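4-alpha-glucanotransferase (PDB 5B68) is a bacterial amylomaltase, or disproportionating enzyme, of the 4-alpha-glucanotransferase family, built round a TIM-type barrel with a beta-sandwich domain toward the N-terminus. Local coordinates at residues A[231-243]-A[386-398]. Numbering follows the deposited sequence.
Sequences EDSPYLPTTRRFI and DLAVGVHPGGADA
Arg240 lays its side chain across the loop 388-391, its CG packing on Val391 CG1 at 3.6 Å with the two side chains at about a right angle. A bend at chi3 (-61°) then carries the guanidinium to the backbone: NH2 gives a hydrogen bond to Ala388 O (2.8 Å), lying in that carbonyl's plane, while Val389 O sits over one guanidinium face and is not bonded. NE turns to a bound glycerol.

Asp397, at the start of helix 396-400, receives two bonds from the other loop. Thr239 OG1 donates to Asp397 OD1 at 2.7 Å, on the syn side but well tilted out of the carboxylate plane, and the backbone N of Arg240 comes to OD2 from above that plane. The same threonine hydroxyl accepts from Arg241 N in an ST turn, which fixes its rotation.

Thr238 takes N-H groups at the start of this helix, just after Gly395 at its N-cap position: with OG1 anti to the backbone N, it takes the N-H of Ala396 at 2.9 Å, and its carbonyl takes that of Asp397, nearly straight at 174°. A water ties Thr238 O to His392 O and Ala398 N. Next along, His392 N bonds Pro237 O (2.7 Å), and Leu236 CD2 packs against His392 CD2.

Tyr235 passes Ala388 with CD1 and ends with OH donating to Asp386 OD2 at 2.6 Å, ring and carboxylate planes 72° apart; Asp386 also has a weak, long ion pair with Arg458. Thus the loop following strand 215-218 is clasped to the loop following its parallel neighbour, strand 382-387, as beta-alpha loops meet at the C-terminal mouth of a TIM-type barrel.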
loop_
_atom_site.group_PDB
_atom_site.type_symbol
_atom_site.label_atom_id
_atom_site.label_comp_id
_atom_site.label_asym_id
_atom_site.label_seq_id
_atom_site.Cartn_x
_atom_site.Cartn_y
_atom_site.Cartn_z
ATOM N N GLU A 231 9.620 9.112 10.611
ATOM C CA GLU A 231 8.612 9.665 9.698
ATOM C C GLU A 231 7.217 9.525 10.296
ATOM O O GLU A 231 6.817 8.427 10.673
ATOM C CB GLU A 231 8.678 8.881 8.358
ATOM C CG GLU A 231 7.712 9.233 7.265
ATOM C CD GLU A 231 7.707 10.716 6.934
ATOM O OE1 GLU A 231 8.807 11.265 6.654
ATOM O OE2 GLU A 231 6.620 11.337 6.985
ATOM N N ASP A 232 6.499 10.637 10.404
ATOM C CA ASP A 232 5.067 10.604 10.818
ATOM C C ASP A 232 4.151 9.908 9.785
ATOM O O ASP A 232 3.222 9.179 10.158
ATOM C CB ASP A 232 4.538 12.033 10.990
ATOM C CG ASP A 232 5.105 12.765 12.223
ATOM O OD1 ASP A 232 5.428 12.177 13.240
ATOM O OD2 ASP A 232 5.136 14.009 12.177
ATOM N N SER A 233 4.356 10.189 8.499
ATOM C CA SER A 233 3.511 9.586 7.450
ATOM C C SER A 233 3.624 8.072 7.322
ATOM O O SER A 233 4.673 7.533 6.985
ATOM C CB SER A 233 3.762 10.188 6.099
ATOM O OG SER A 233 2.845 9.691 5.150
ATOM N N PRO A 234 2.503 7.376 7.456
ATOM C CA PRO A 234 2.584 5.966 7.141
ATOM C C PRO A 234 2.867 5.680 5.661
ATOM O O PRO A 234 3.134 4.522 5.318
ATOM C CB PRO A 234 1.201 5.451 7.499
ATOM C CG PRO A 234 0.605 6.454 8.386
ATOM C CD PRO A 234 1.175 7.759 7.977
ATOM N N TYR A 235 2.794 6.706 4.809
ATOM C CA TYR A 235 2.872 6.535 3.387
ATOM C C TYR A 235 4.290 6.865 2.882
ATOM O O TYR A 235 4.538 6.817 1.692
ATOM C CB TYR A 235 1.775 7.353 2.649
ATOM C CG TYR A 235 0.355 6.787 2.875
ATOM C CD1 TYR A 235 -0.118 5.739 2.102
ATOM C CD2 TYR A 235 -0.492 7.292 3.916
ATOM C CE1 TYR A 235 -1.382 5.165 2.329
ATOM C CE2 TYR A 235 -1.736 6.740 4.155
ATOM C CZ TYR A 235 -2.191 5.696 3.364
ATOM O OH TYR A 235 -3.457 5.179 3.571
ATOM N N LEU A 236 5.242 7.107 3.762
ATOM C CA LEU A 236 6.656 7.175 3.304
ATOM C C LEU A 236 7.536 6.354 4.216
ATOM O O LEU A 236 8.396 6.890 4.913
ATOM C CB LEU A 236 7.126 8.622 3.167
ATOM C CG LEU A 236 8.328 8.815 2.219
ATOM C CD1 LEU A 236 8.003 8.395 0.788
ATOM C CD2 LEU A 236 8.704 10.276 2.227
ATOM N N PRO A 237 7.329 5.040 4.190
ATOM C CA PRO A 237 8.080 4.139 5.079
ATOM C C PRO A 237 9.436 3.834 4.472
ATOM O O PRO A 237 9.713 4.254 3.342
ATOM C CB PRO A 237 7.220 2.892 5.076
ATOM C CG PRO A 237 6.693 2.858 3.654
ATOM C CD PRO A 237 6.317 4.287 3.398
ATOM N N THR A 238 10.242 3.123 5.217
ATOM C CA THR A 238 11.627 2.744 4.773
ATOM C C THR A 238 11.607 1.428 4.007
ATOM O O THR A 238 12.527 1.138 3.215
ATOM C CB THR A 238 12.619 2.719 5.985
ATOM O OG1 THR A 238 13.962 3.053 5.537
ATOM C CG2 THR A 238 12.618 1.436 6.676
ATOM N N THR A 239 10.538 0.668 4.143
ATOM C CA THR A 239 10.387 -0.631 3.480
ATOM C C THR A 239 8.874 -0.776 3.354
ATOM O O THR A 239 8.127 -0.126 4.124
ATOM C CB THR A 239 10.996 -1.777 4.324
ATOM O OG1 THR A 239 10.775 -3.071 3.733
ATOM C CG2 THR A 239 10.484 -1.826 5.828
ATOM N N ARG A 240 8.405 -1.599 2.430
ATOM C CA ARG A 240 7.016 -2.009 2.423
ATOM C C ARG A 240 6.835 -3.463 2.914
ATOM O O ARG A 240 5.723 -4.042 2.901
ATOM C CB ARG A 240 6.414 -1.818 1.036
ATOM C CG ARG A 240 6.342 -0.355 0.708
ATOM C CD ARG A 240 5.529 -0.102 -0.503
ATOM N NE ARG A 240 6.057 -0.741 -1.716
ATOM C CZ ARG A 240 5.297 -1.066 -2.759
ATOM N NH1 ARG A 240 5.878 -1.600 -3.854
ATOM N NH2 ARG A 240 3.956 -0.853 -2.732
ATOM N N ARG A 241 7.900 -4.088 3.350
ATOM C CA ARG A 241 7.809 -5.457 3.793
ATOM C C ARG A 241 7.730 -5.553 5.315
ATOM O O ARG A 241 6.839 -6.137 5.845
ATOM C CB ARG A 241 9.015 -6.227 3.335
ATOM C CG ARG A 241 9.002 -7.689 3.719
ATOM C CD ARG A 241 10.065 -8.559 3.091
ATOM N NE ARG A 241 10.115 -9.821 3.763
ATOM C CZ ARG A 241 11.030 -10.766 3.529
ATOM N NH1 ARG A 241 11.045 -11.824 4.314
ATOM N NH2 ARG A 241 11.949 -10.640 2.533
ATOM N N PHE A 242 8.727 -5.002 5.975
ATOM C CA PHE A 242 8.826 -5.106 7.408
ATOM C C PHE A 242 7.989 -4.093 8.161
ATOM O O PHE A 242 7.506 -3.159 7.589
ATOM C CB PHE A 242 10.282 -5.131 7.822
ATOM C CG PHE A 242 11.021 -6.240 7.174
ATOM C CD1 PHE A 242 10.881 -7.512 7.636
ATOM C CD2 PHE A 242 11.764 -6.016 6.052
ATOM C CE1 PHE A 242 11.527 -8.549 7.023
ATOM C CE2 PHE A 242 12.410 -7.043 5.427
ATOM C CZ PHE A 242 12.291 -8.309 5.919
ATOM N N ILE A 243 7.816 -4.336 9.450
ATOM C CA ILE A 243 6.784 -3.667 10.258
ATOM C C ILE A 243 7.401 -2.691 11.250
ATOM O O ILE A 243 8.486 -2.959 11.792
ATOM C CB ILE A 243 6.004 -4.710 11.048
ATOM C CG1 ILE A 243 5.435 -5.827 10.145
ATOM C CG2 ILE A 243 4.911 -4.094 11.921
ATOM C CD1 ILE A 243 4.478 -5.361 9.096
ATOM N N ASP A 386 -3.218 -1.854 4.804
ATOM C CA ASP A 386 -3.097 -0.865 3.725
ATOM C C ASP A 386 -1.638 -0.878 3.243
ATOM O O ASP A 386 -0.747 -0.811 4.065
ATOM C CB ASP A 386 -3.476 0.530 4.249
ATOM C CG ASP A 386 -3.610 1.607 3.169
ATOM O OD1 ASP A 386 -3.159 1.498 2.019
ATOM O OD2 ASP A 386 -4.092 2.668 3.507
ATOM N N LEU A 387 -1.439 -0.911 1.927
ATOM C CA LEU A 387 -0.082 -0.973 1.290
ATOM C C LEU A 387 0.203 0.364 0.700
ATOM O O LEU A 387 -0.470 0.797 -0.237
ATOM C CB LEU A 387 -0.082 -2.037 0.218
ATOM C CG LEU A 387 1.205 -2.256 -0.623
ATOM C CD1 LEU A 387 2.404 -2.574 0.273
ATOM C CD2 LEU A 387 0.910 -3.335 -1.647
ATOM N N ALA A 388 1.197 1.066 1.244
ATOM C CA ALA A 388 1.664 2.268 0.683
ATOM C C ALA A 388 2.187 2.026 -0.777
ATOM O O ALA A 388 2.547 0.887 -1.114
ATOM C CB ALA A 388 2.774 2.785 1.595
ATOM N N VAL A 389 2.252 3.063 -1.586
ATOM C CA VAL A 389 2.717 2.971 -2.978
ATOM C C VAL A 389 4.235 2.718 -3.085
ATOM O O VAL A 389 4.714 2.162 -4.065
ATOM C CB VAL A 389 2.489 4.275 -3.819
ATOM C CG1 VAL A 389 2.532 3.872 -5.293
ATOM C CG2 VAL A 389 1.189 4.904 -3.526
ATOM N N GLY A 390 4.970 3.212 -2.111
ATOM C CA GLY A 390 6.409 3.203 -2.253
ATOM C C GLY A 390 7.130 3.582 -0.998
ATOM O O GLY A 390 6.570 3.657 0.065
ATOM N N VAL A 391 8.429 3.753 -1.150
ATOM C CA VAL A 391 9.336 3.828 0.020
ATOM C C VAL A 391 10.147 5.101 -0.034
ATOM O O VAL A 391 10.282 5.705 -1.080
ATOM C CB VAL A 391 10.285 2.621 0.111
ATOM C CG1 VAL A 391 9.526 1.306 0.244
ATOM C CG2 VAL A 391 11.274 2.562 -1.068
ATOM N N HIS A 392 10.747 5.422 1.097
ATOM C CA HIS A 392 11.606 6.594 1.252
ATOM C C HIS A 392 12.893 6.354 0.446
ATOM O O HIS A 392 13.449 5.274 0.531
ATOM C CB HIS A 392 11.952 6.777 2.706
ATOM C CG HIS A 392 12.567 8.101 3.019
ATOM N ND1 HIS A 392 13.835 8.428 2.635
ATOM C CD2 HIS A 392 12.092 9.177 3.700
ATOM C CE1 HIS A 392 14.132 9.645 3.065
ATOM N NE2 HIS A 392 13.095 10.114 3.727
ATOM N N PRO A 393 13.320 7.345 -0.385
ATOM C CA PRO A 393 14.472 7.184 -1.307
ATOM C C PRO A 393 15.867 6.887 -0.676
ATOM O O PRO A 393 16.751 6.336 -1.326
ATOM C CB PRO A 393 14.523 8.517 -2.039
ATOM C CG PRO A 393 13.812 9.489 -1.137
ATOM C CD PRO A 393 12.668 8.650 -0.572
ATOM N N GLY A 394 16.070 7.257 0.563
ATOM C CA GLY A 394 17.355 6.956 1.226
ATOM C C GLY A 394 17.281 5.833 2.225
ATOM O O GLY A 394 18.130 5.737 3.072
ATOM N N GLY A 395 16.247 4.980 2.169
ATOM C CA GLY A 395 15.981 4.047 3.231
ATOM C C GLY A 395 16.409 2.608 3.004
ATOM O O GLY A 395 17.198 2.331 2.112
ATOM N N ALA A 396 15.851 1.714 3.770
ATOM C CA ALA A 396 16.283 0.315 3.794
ATOM C C ALA A 396 16.065 -0.374 2.435
ATOM O O ALA A 396 17.008 -0.996 1.885
ATOM C CB ALA A 396 15.583 -0.445 4.919
ATOM N N ASP A 397 14.812 -0.322 1.915
ATOM C CA ASP A 397 14.515 -0.979 0.642
ATOM C C ASP A 397 15.312 -0.297 -0.493
ATOM O O ASP A 397 15.721 -0.949 -1.441
ATOM C CB ASP A 397 13.021 -1.008 0.316
ATOM C CG ASP A 397 12.228 -2.086 1.040
ATOM O OD1 ASP A 397 12.683 -2.816 1.890
ATOM O OD2 ASP A 397 10.995 -2.186 0.763
ATOM N N ALA A 398 15.510 1.019 -0.432
ATOM C CA ALA A 398 16.224 1.772 -1.480
ATOM C C ALA A 398 17.612 1.194 -1.599
ATOM O O ALA A 398 18.113 1.064 -2.690
ATOM C CB ALA A 398 16.292 3.287 -1.154
HETATM O O HOH W 1 13.909 2.802 1.259
#